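Local coordinates for manganese-containing pseudocatalase (Thermus thermophilus, PDB 2V8T), which probably breaks down hydrogen peroxide to water and oxygen at a pair of manganese ions, as manganese catalases in general do, at residues Leu40-Tyr43 and Met44-Phe48; Lys54-Lys57 and Pro58-Asp61; Gly201-Met204 and Thr205-Leu208. All coordinates share one frame; numbering follows the deposited sequence. Where two conformers were deposited one is given.

Interaction 1. Residues Leu40-Tyr43 and Met44-Phe48; sequences LMNY and MYQSF
Leu40 and Met44 meet because both point CG away from their own backbone N (chi1 169° and -166°), which sends the two chains the same way along one flank of the helix until Leu40 CD1 lies 4.0 Å from Met44 CE. One residue on, Met41 and Tyr45 turn CG beside the backbone N instead. Their side chains also run together, and Met41 SD stands 3.9 Å from Tyr45 CE2 in an edge-on Met-aromatic contact, doubtful in that Met41 has a second conformer. Asn42 and Gln46 cross with their amide planes 73° apart, and each amide turns to other partners: Asn42 to Ser38, Tyr137 and Phe139, Gln46 to Asn151 and Phe139. The backbone keeps the i to i+4 bonds of an α-helix, such as Tyr45 N to Met41 O at 3.0 Å. Ser47 OG folds back on Met44 O at 2.7 Å, a carbonyl that also accepts from Phe48 N, while the same hydroxyl bonds Arg4 of a second subunit. The Tyr43 hydroxyl is hydrogen-bonded to the metal ligand Glu155. This buried helix of the ferritin-like four-helix bundle thus places Tyr43 in the second shell of the dimanganese site, where it probably helps to position Glu155.

Interaction 2. Residues Lys54-Lys57 and Pro58-Asp61; sequences KALK and PYYD
Lys57 and Asp61 form a salt bridge at this helix start, one turn apart, with the ammonium group brought to the carboxylate by a chain that is extended until its last torsion bends (chi4 -55°). Lys57 NZ lies 2.9 Å from Asp61 OD2, on the syn lone pair of that oxygen. A weak bond of 3.2 Å joins Lys57 NZ to Asp61 OD1. Both hold for one of two Asp61 conformers and are to that extent doubtful. This partly exposed lysine chain is the looser, solvent side; the tight part is the backbone beside it. Asp61 N points almost straight at Lys57 O, 2.8 Å away, and Leu56 at the N-cap, within the type I turn begun by Lys54, offers its carbonyl to Tyr60 N at 3.1 Å and, weakly, to Tyr59 N. Leu56 CB touches Tyr59 CD2 at 4.2 Å. Buried hydroxyls look elsewhere: Tyr59 bonds Ser198, and Tyr60 bonds Asp6 of a second subunit. Asp243 completes the charged group: its carboxylate bridges to Lys57 NZ and its N-H bonds to Asp61 OD2. With one lysine between two carboxylates, its positive charge probably stabilises both as anions, consistent with the predicted place of Asp61 at a calcium site.

Interaction 3. Residues Gly201-Met204 and Thr205-Leu208; sequences GVEM and TKML
Met204 and Met207 lie side by side and point the same way across a short helix-like turn that follows an inverse gamma turn centred on Glu203. Their methyl ends meet, Met204 CE standing 4.1 Å from Met207 CE. The two chains arrive there by different routes: Met204 starts with CG beside its backbone N and bends at both later torsions, whereas Met207 begins with CG turned from its N (chi1 -150°), runs straight through chi2 and bends only at the last (chi3 -80°). Both are buried: Met204 rests on Phe152 of helix 144-166 and on Leu196 of helix 172-200, and both methionines pack against Met204 of a third subunit.

Glu203 and Lys206 make the contrasting pair on the exposed side. Their extended chains cross at a slant, and the contact is made by aliphatic carbon and carboxylate oxygen, Glu203 OE1 lying 4.2 Å from Lys206 CD. The charged ends do not touch, since Glu203 OE1 and Lys206 NZ are 4.9 Å apart, so any attraction between them is probably modest. Both side chains were modelled in two conformers, and these distances, which hold for one of them, are doubtful to that extent. Lys206 NZ makes a weak bond to the carbonyl of Gly201 in the third subunit. Thr205 points CB away from the preceding residues, and its hydroxyl is hydrogen-bonded to Glu197.

The backbone links residues three apart, as successive tight turns do. Lys206 N reaches Glu203 O at 2.9 Å, and Leu208 N closes on Thr205 O in the same way. Between them, Met207 N lies 3.0 Å from Met204 O. The Lys206 and Met207 donors both stand above the carbonyl planes of their acceptors rather than on a lone pair, Met207 N being 53° out of that of Met204.

The three contacts follow one another along the chain as interaction 1, interaction 2 and interaction 3. Interaction 1 lies on helix 36-49 and interaction 2 opens the next helix, 57-85; their centres are 14 Å apart, and they touch where Ser47 O packs 3.4 Å from Tyr60 CE1. Interaction 3 sits in the loop after helix 172-200, its centre 23 Å from that of interaction 1 and 21 Å from that of interaction 2, and it touches neither. Interactions 1 and 2 both meet the second subunit, whereas interaction 3 meets the third, so local helix and turn geometry probably helps shape separate interfaces of the six-chain assembly around its metal-bearing bundles.

Interaction 1. Residues Leu40-Tyr43 and Met44-Phe48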
ATOM      1  N   LEU A  40     -10.067  12.480  13.472  1.00  6.31           N
ATOM      2  CA  LEU A  40      -9.251  13.688  13.470  1.00  6.34           C
ATOM      3  C   LEU A  40      -9.047  14.201  12.071  1.00  6.26           C
ATOM      4  O   LEU A  40      -9.295  15.385  11.768  1.00  6.62           O
ATOM      5  CB  LEU A  40      -7.903  13.398  14.113  1.00  6.34           C
ATOM      6  CG  LEU A  40      -6.862  14.487  13.934  1.00  6.71           C
ATOM      7  CD1 LEU A  40      -7.292  15.807  14.542  1.00  7.42           C
ATOM      8  CD2 LEU A  40      -5.520  14.006  14.514  1.00  7.54           C
ATOM      9  N   MET A  41      -8.470  13.373  11.180  1.00  6.17           N
ATOM     10  CA  MET A  41      -8.019  13.909   9.912  1.00  6.21           C
ATOM     11  C   MET A  41      -9.183  14.197   8.972  1.00  6.14           C
ATOM     12  O   MET A  41      -9.112  15.134   8.158  1.00  6.45           O
ATOM     13  CB  MET A  41      -7.015  12.936   9.301  0.50  6.46           C
ATOM     14  CG  MET A  41      -5.683  12.862  10.097  0.50  8.30           C
ATOM     15  SD  MET A  41      -4.617  14.317   9.757  0.50 11.35           S
ATOM     16  CE  MET A  41      -3.528  14.407  11.196  0.50 12.78           C
ATOM     17  N   ASN A  42     -10.274  13.419   9.065  1.00  6.20           N
ATOM     18  CA  ASN A  42     -11.465  13.767   8.321  1.00  6.40           C
ATOM     19  C   ASN A  42     -11.926  15.199   8.667  1.00  6.19           C
ATOM     20  O   ASN A  42     -12.158  16.013   7.791  1.00  6.68           O
ATOM     21  CB  ASN A  42     -12.623  12.771   8.617  1.00  6.69           C
ATOM     22  CG  ASN A  42     -12.563  11.607   7.645  1.00  7.21           C
ATOM     23  OD1 ASN A  42     -13.080  11.723   6.556  1.00  8.67           O
ATOM     24  ND2 ASN A  42     -11.908  10.516   8.023  1.00  8.24           N
ATOM     25  N   TYR A  43     -12.096  15.437   9.976  1.00  6.27           N
ATOM     26  CA  TYR A  43     -12.670  16.752  10.349  1.00  6.72           C
ATOM     27  C   TYR A  43     -11.657  17.848  10.124  1.00  6.49           C
ATOM     28  O   TYR A  43     -12.034  18.983   9.758  1.00  7.05           O
ATOM     29  CB  TYR A  43     -13.166  16.705  11.774  1.00  6.77           C
ATOM     30  CG  TYR A  43     -14.072  15.547  12.069  1.00  6.81           C
ATOM     31  CD1 TYR A  43     -14.836  14.869  11.102  1.00  7.15           C
ATOM     32  CD2 TYR A  43     -14.156  15.067  13.376  1.00  6.67           C
ATOM     33  CE1 TYR A  43     -15.555  13.742  11.411  1.00  7.30           C
ATOM     34  CE2 TYR A  43     -14.909  13.959  13.720  1.00  6.95           C
ATOM     35  CZ  TYR A  43     -15.605  13.278  12.705  1.00  7.14           C
ATOM     36  OH  TYR A  43     -16.319  12.146  12.965  1.00  8.08           O
ATOM     37  N   MET A  44     -10.378  17.566  10.324  1.00  6.49           N
ATOM     38  CA  MET A  44      -9.359  18.579  10.103  1.00  6.82           C
ATOM     39  C   MET A  44      -9.383  19.016   8.651  1.00  6.49           C
ATOM     40  O   MET A  44      -9.460  20.214   8.338  1.00  6.77           O
ATOM     41  CB  MET A  44      -8.004  18.065  10.499  1.00  7.53           C
ATOM     42  CG  MET A  44      -6.989  19.074  10.630  1.00 10.53           C
ATOM     43  SD  MET A  44      -7.284  20.336  11.892  1.00 12.49           S
ATOM     44  CE  MET A  44      -7.088  19.545  13.111  1.00 14.38           C
ATOM     45  N   TYR A  45      -9.265  18.055   7.705  1.00  6.39           N
ATOM     46  CA  TYR A  45      -9.244  18.434   6.295  1.00  6.63           C
ATOM     47  C   TYR A  45     -10.564  19.022   5.849  1.00  6.37           C
ATOM     48  O   TYR A  45     -10.580  19.975   5.067  1.00  6.72           O
ATOM     49  CB  TYR A  45      -8.775  17.279   5.420  1.00  7.35           C
ATOM     50  CG  TYR A  45      -7.274  17.161   5.443  1.00  8.49           C
ATOM     51  CD1 TYR A  45      -6.480  17.766   4.485  1.00 14.41           C
ATOM     52  CD2 TYR A  45      -6.599  16.515   6.460  1.00  8.24           C
ATOM     53  CE1 TYR A  45      -5.126  17.730   4.551  1.00 19.01           C
ATOM     54  CE2 TYR A  45      -5.211  16.468   6.564  1.00  9.81           C
ATOM     55  CZ  TYR A  45      -4.490  17.099   5.558  1.00 14.27           C
ATOM     56  OH  TYR A  45      -3.099  17.050   5.588  1.00 18.87           O
ATOM     57  N   GLN A  46     -11.709  18.474   6.314  1.00  6.46           N
ATOM     58  CA  GLN A  46     -12.967  19.112   5.960  1.00  6.36           C
ATOM     59  C   GLN A  46     -12.978  20.568   6.416  1.00  6.68           C
ATOM     60  O   GLN A  46     -13.482  21.461   5.732  1.00  7.23           O
ATOM     61  CB  GLN A  46     -14.162  18.369   6.575  1.00  6.70           C
ATOM     62  CG  GLN A  46     -14.413  17.029   5.894  1.00  6.66           C
ATOM     63  CD  GLN A  46     -15.387  16.199   6.693  1.00  8.26           C
ATOM     64  OE1 GLN A  46     -16.054  16.730   7.577  1.00 13.03           O
ATOM     65  NE2 GLN A  46     -15.497  14.912   6.406  1.00  8.98           N
ATOM     66  N   SER A  47     -12.440  20.839   7.632  1.00  6.48           N
ATOM     67  CA  SER A  47     -12.432  22.198   8.116  1.00  6.71           C
ATOM     68  C   SER A  47     -11.545  23.088   7.251  1.00  6.69           C
ATOM     69  O   SER A  47     -11.911  24.237   6.951  1.00  7.55           O
ATOM     70  CB  SER A  47     -12.050  22.266   9.588  1.00  7.16           C
ATOM     71  OG  SER A  47     -10.670  22.108   9.875  1.00  7.26           O
ATOM     72  N   PHE A  48     -10.386  22.594   6.822  1.00  6.62           N
ATOM     73  CA  PHE A  48      -9.532  23.381   5.928  1.00  6.59           C
ATOM     74  C   PHE A  48     -10.279  23.695   4.630  1.00  6.66           C
ATOM     75  O   PHE A  48     -10.235  24.814   4.102  1.00  7.56           O
ATOM     76  CB  PHE A  48      -8.235  22.635   5.603  1.00  6.95           C
ATOM     77  CG  PHE A  48      -7.362  22.275   6.793  1.00  7.25           C
ATOM     78  CD1 PHE A  48      -7.440  22.934   8.009  1.00  7.18           C
ATOM     79  CD2 PHE A  48      -6.404  21.279   6.627  1.00  7.93           C
ATOM     80  CE1 PHE A  48      -6.586  22.600   9.046  1.00  8.28           C
ATOM     81  CE2 PHE A  48      -5.543  20.959   7.673  1.00  8.94           C
ATOM     82  CZ  PHE A  48      -5.636  21.609   8.869  1.00  9.18           C
TER

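Interaction 2. Residues Lys54-Lys57 and Pro58-Asp61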
ATOM      1  N   LYS A  54     -18.150  31.633   6.445  1.00  9.22           N
ATOM      2  CA  LYS A  54     -19.050  32.602   7.093  1.00 10.00           C
ATOM      3  C   LYS A  54     -20.541  32.273   6.795  1.00  9.88           C
ATOM      4  O   LYS A  54     -21.359  32.208   7.717  1.00 10.75           O
ATOM      5  CB  LYS A  54     -18.724  34.018   6.689  1.00 11.30           C
ATOM      6  CG  LYS A  54     -19.736  35.008   7.333  1.00 14.14           C
ATOM      7  CD  LYS A  54     -19.407  36.424   7.119  1.00 17.57           C
ATOM      8  CE  LYS A  54     -20.375  37.326   7.857  1.00 22.35           C
ATOM      9  NZ  LYS A  54     -20.069  38.741   7.713  1.00 27.41           N
ATOM     10  N   ALA A  55     -20.883  32.028   5.535  1.00  9.81           N
ATOM     11  CA  ALA A  55     -22.310  31.825   5.180  1.00  9.82           C
ATOM     12  C   ALA A  55     -22.898  30.583   5.841  1.00  9.58           C
ATOM     13  O   ALA A  55     -24.101  30.509   6.054  1.00 11.23           O
ATOM     14  CB  ALA A  55     -22.456  31.749   3.670  1.00 11.76           C
ATOM     15  N   LEU A  56     -22.039  29.583   6.102  1.00  8.71           N
ATOM     16  CA  LEU A  56     -22.450  28.348   6.752  1.00  8.49           C
ATOM     17  C   LEU A  56     -21.723  28.198   8.110  1.00  8.88           C
ATOM     18  O   LEU A  56     -21.418  27.085   8.560  1.00  8.96           O
ATOM     19  CB  LEU A  56     -22.214  27.131   5.850  1.00  8.29           C
ATOM     20  CG  LEU A  56     -23.075  27.138   4.583  1.00  9.09           C
ATOM     21  CD1 LEU A  56     -22.522  26.163   3.557  1.00 10.23           C
ATOM     22  CD2 LEU A  56     -24.538  26.818   4.923  1.00 11.07           C
ATOM     23  N   LYS A  57     -21.469  29.324   8.757  1.00  9.01           N
ATOM     24  CA  LYS A  57     -20.657  29.341   9.974  1.00  8.97           C
ATOM     25  C   LYS A  57     -21.047  28.365  11.052  1.00  8.95           C
ATOM     26  O   LYS A  57     -20.142  27.775  11.652  1.00  9.52           O
ATOM     27  CB  LYS A  57     -20.557  30.773  10.535  1.00  9.44           C
ATOM     28  CG  LYS A  57     -19.623  30.889  11.724  1.00  9.63           C
ATOM     29  CD  LYS A  57     -19.423  32.328  12.124  1.00 10.27           C
ATOM     30  CE  LYS A  57     -18.415  32.520  13.223  1.00 11.24           C
ATOM     31  NZ  LYS A  57     -18.735  31.727  14.428  1.00 11.95           N
ATOM     32  N   PRO A  58     -22.324  28.159  11.379  1.00  9.37           N
ATOM     33  CA  PRO A  58     -22.574  27.243  12.478  1.00 10.80           C
ATOM     34  C   PRO A  58     -22.015  25.843  12.205  1.00  9.50           C
ATOM     35  O   PRO A  58     -21.518  25.149  13.130  1.00 11.08           O
ATOM     36  CB  PRO A  58     -24.118  27.246  12.538  1.00 13.68           C
ATOM     37  CG  PRO A  58     -24.502  28.648  11.997  1.00 14.53           C
ATOM     38  CD  PRO A  58     -23.535  28.825  10.883  1.00 11.29           C
ATOM     39  N   TYR A  59     -22.085  25.422  10.956  1.00  8.16           N
ATOM     40  CA  TYR A  59     -21.598  24.091  10.552  1.00  8.14           C
ATOM     41  C   TYR A  59     -20.091  24.057  10.485  1.00  7.56           C
ATOM     42  O   TYR A  59     -19.462  23.047  10.867  1.00  8.29           O
ATOM     43  CB  TYR A  59     -22.221  23.729   9.179  1.00  8.35           C
ATOM     44  CG  TYR A  59     -23.725  23.806   9.210  1.00  8.09           C
ATOM     45  CD1 TYR A  59     -24.479  22.803   9.762  1.00  9.33           C
ATOM     46  CD2 TYR A  59     -24.382  24.939   8.733  1.00  9.44           C
ATOM     47  CE1 TYR A  59     -25.855  22.938   9.857  1.00 10.83           C
ATOM     48  CE2 TYR A  59     -25.755  25.082   8.834  1.00 10.21           C
ATOM     49  CZ  TYR A  59     -26.499  24.058   9.391  1.00 10.17           C
ATOM     50  OH  TYR A  59     -27.858  24.205   9.453  1.00 12.67           O
ATOM     51  N   TYR A  60     -19.478  25.132  10.022  1.00  8.10           N
ATOM     52  CA  TYR A  60     -18.009  25.259  10.044  1.00  8.37           C
ATOM     53  C   TYR A  60     -17.502  25.201  11.484  1.00  8.41           C
ATOM     54  O   TYR A  60     -16.545  24.458  11.786  1.00  8.94           O
ATOM     55  CB  TYR A  60     -17.601  26.549   9.370  1.00  8.40           C
ATOM     56  CG  TYR A  60     -16.110  26.807   9.481  1.00  8.38           C
ATOM     57  CD1 TYR A  60     -15.179  25.952   8.904  1.00  7.84           C
ATOM     58  CD2 TYR A  60     -15.637  27.913  10.169  1.00  9.11           C
ATOM     59  CE1 TYR A  60     -13.830  26.179   9.032  1.00  7.78           C
ATOM     60  CE2 TYR A  60     -14.291  28.154  10.289  1.00  9.11           C
ATOM     61  CZ  TYR A  60     -13.373  27.311   9.704  1.00  7.82           C
ATOM     62  OH  TYR A  60     -12.019  27.523   9.784  1.00  8.81           O
ATOM     63  N   ASP A  61     -18.109  25.961  12.379  1.00  8.72           N
ATOM     64  CA  ASP A  61     -17.676  25.956  13.763  1.00  8.90           C
ATOM     65  C   ASP A  61     -17.702  24.544  14.316  1.00  7.92           C
ATOM     66  O   ASP A  61     -16.790  24.109  15.030  1.00  7.94           O
ATOM     67  CB  ASP A  61     -18.678  26.778  14.693  0.70  7.41           C
ATOM     68  CG  ASP A  61     -18.493  28.321  14.599  0.70  8.54           C
ATOM     69  OD1 ASP A  61     -17.662  28.809  13.770  0.70  9.60           O
ATOM     70  OD2 ASP A  61     -19.207  28.997  15.390  0.70 10.71           O
TER

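Interaction 3. Residues Gly201-Met204 and Thr205-Leu208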
ATOM      1  N   GLY A 201     -34.005  18.027   7.392  1.00 10.83           N
ATOM      2  CA  GLY A 201     -35.255  17.616   7.968  1.00 11.75           C
ATOM      3  C   GLY A 201     -35.362  16.164   8.358  1.00 11.42           C
ATOM      4  O   GLY A 201     -36.391  15.767   8.935  1.00 15.50           O
ATOM      5  N   VAL A 202     -34.332  15.386   8.108  1.00  9.64           N
ATOM      6  CA  VAL A 202     -34.352  13.958   8.440  1.00  9.49           C
ATOM      7  C   VAL A 202     -33.836  13.809   9.876  1.00  9.58           C
ATOM      8  O   VAL A 202     -32.783  14.356  10.221  1.00 10.04           O
ATOM      9  CB  VAL A 202     -33.472  13.174   7.467  1.00 10.44           C
ATOM     10  CG1 VAL A 202     -33.405  11.696   7.847  1.00 11.29           C
ATOM     11  CG2 VAL A 202     -34.000  13.356   6.013  1.00 12.31           C
ATOM     12  N   GLU A 203     -34.595  13.062  10.670  1.00 10.29           N
ATOM     13  CA  GLU A 203     -34.370  12.978  12.112  1.00 10.39           C
ATOM     14  C   GLU A 203     -33.281  11.968  12.455  1.00  9.26           C
ATOM     15  O   GLU A 203     -33.509  10.931  13.074  1.00  9.89           O
ATOM     16  CB  GLU A 203     -35.675  12.615  12.829  0.70 12.25           C
ATOM     17  CG  GLU A 203     -36.716  13.720  12.633  0.70 15.67           C
ATOM     18  CD  GLU A 203     -38.025  13.428  13.344  0.70 21.16           C
ATOM     19  OE1 GLU A 203     -38.060  12.492  14.211  0.70 29.04           O
ATOM     20  OE2 GLU A 203     -38.992  14.169  13.017  0.70 30.85           O
ATOM     21  N   MET A 204     -32.046  12.277  12.030  1.00  9.11           N
ATOM     22  CA  MET A 204     -30.947  11.325  12.158  1.00  8.67           C
ATOM     23  C   MET A 204     -30.705  10.873  13.558  1.00  9.03           C
ATOM     24  O   MET A 204     -30.305   9.713  13.794  1.00  9.70           O
ATOM     25  CB  MET A 204     -29.679  11.926  11.556  1.00  9.33           C
ATOM     26  CG  MET A 204     -29.712  12.091  10.068  1.00  9.91           C
ATOM     27  SD  MET A 204     -29.996  10.573   9.146  1.00 10.88           S
ATOM     28  CE  MET A 204     -28.486   9.679   9.523  1.00 14.78           C
ATOM     29  N   THR A 205     -30.879  11.742  14.578  1.00  8.77           N
ATOM     30  CA  THR A 205     -30.611  11.307  15.929  1.00  9.38           C
ATOM     31  C   THR A 205     -31.553  10.208  16.384  1.00  8.89           C
ATOM     32  O   THR A 205     -31.212   9.480  17.346  1.00  9.79           O
ATOM     33  CB  THR A 205     -30.639  12.462  16.946  1.00 10.28           C
ATOM     34  OG1 THR A 205     -31.918  13.069  16.992  1.00 11.38           O
ATOM     35  CG2 THR A 205     -29.535  13.486  16.682  1.00 12.48           C
ATOM     36  N   LYS A 206     -32.712  10.037  15.748  1.00  9.00           N
ATOM     37  CA  LYS A 206     -33.608   8.988  16.112  1.00 10.03           C
ATOM     38  C   LYS A 206     -33.083   7.582  15.761  1.00  9.44           C
ATOM     39  O   LYS A 206     -33.569   6.588  16.277  1.00 11.68           O
ATOM     40  CB  LYS A 206     -34.970   9.183  15.402  0.70 11.67           C
ATOM     41  CG  LYS A 206     -36.023   8.064  15.481  0.70 14.12           C
ATOM     42  CD  LYS A 206     -37.282   8.432  14.736  0.70 16.46           C
ATOM     43  CE  LYS A 206     -38.196   7.223  14.620  0.70 20.46           C
ATOM     44  NZ  LYS A 206     -39.410   7.775  13.905  0.70 26.14           N
ATOM     45  N   MET A 207     -32.070   7.523  14.913  1.00  9.55           N
ATOM     46  CA  MET A 207     -31.422   6.257  14.591  1.00 10.47           C
ATOM     47  C   MET A 207     -30.508   5.777  15.699  1.00  9.79           C
ATOM     48  O   MET A 207     -30.117   4.621  15.728  1.00 12.08           O
ATOM     49  CB  MET A 207     -30.467   6.450  13.228  1.00 13.25           C
ATOM     50  CG  MET A 207     -30.367   5.189  12.448  1.00 13.40           C
ATOM     51  SD  MET A 207     -29.448   5.485  11.023  1.00 15.28           S
ATOM     52  CE  MET A 207     -30.692   6.230  10.017  1.00 16.94           C
ATOM     53  N   LEU A 208     -30.100   6.673  16.598  1.00  9.05           N
ATOM     54  CA  LEU A 208     -29.131   6.340  17.628  1.00  8.98           C
ATOM     55  C   LEU A 208     -29.822   5.567  18.759  1.00  9.35           C
ATOM     56  O   LEU A 208     -31.006   5.817  19.050  1.00 11.09           O
ATOM     57  CB  LEU A 208     -28.479   7.611  18.172  1.00  9.31           C
ATOM     58  CG  LEU A 208     -27.700   8.414  17.118  1.00  9.24           C
ATOM     59  CD1 LEU A 208     -27.269   9.781  17.656  1.00 10.79           C
ATOM     60  CD2 LEU A 208     -26.478   7.646  16.593  1.00 10.71           C
TER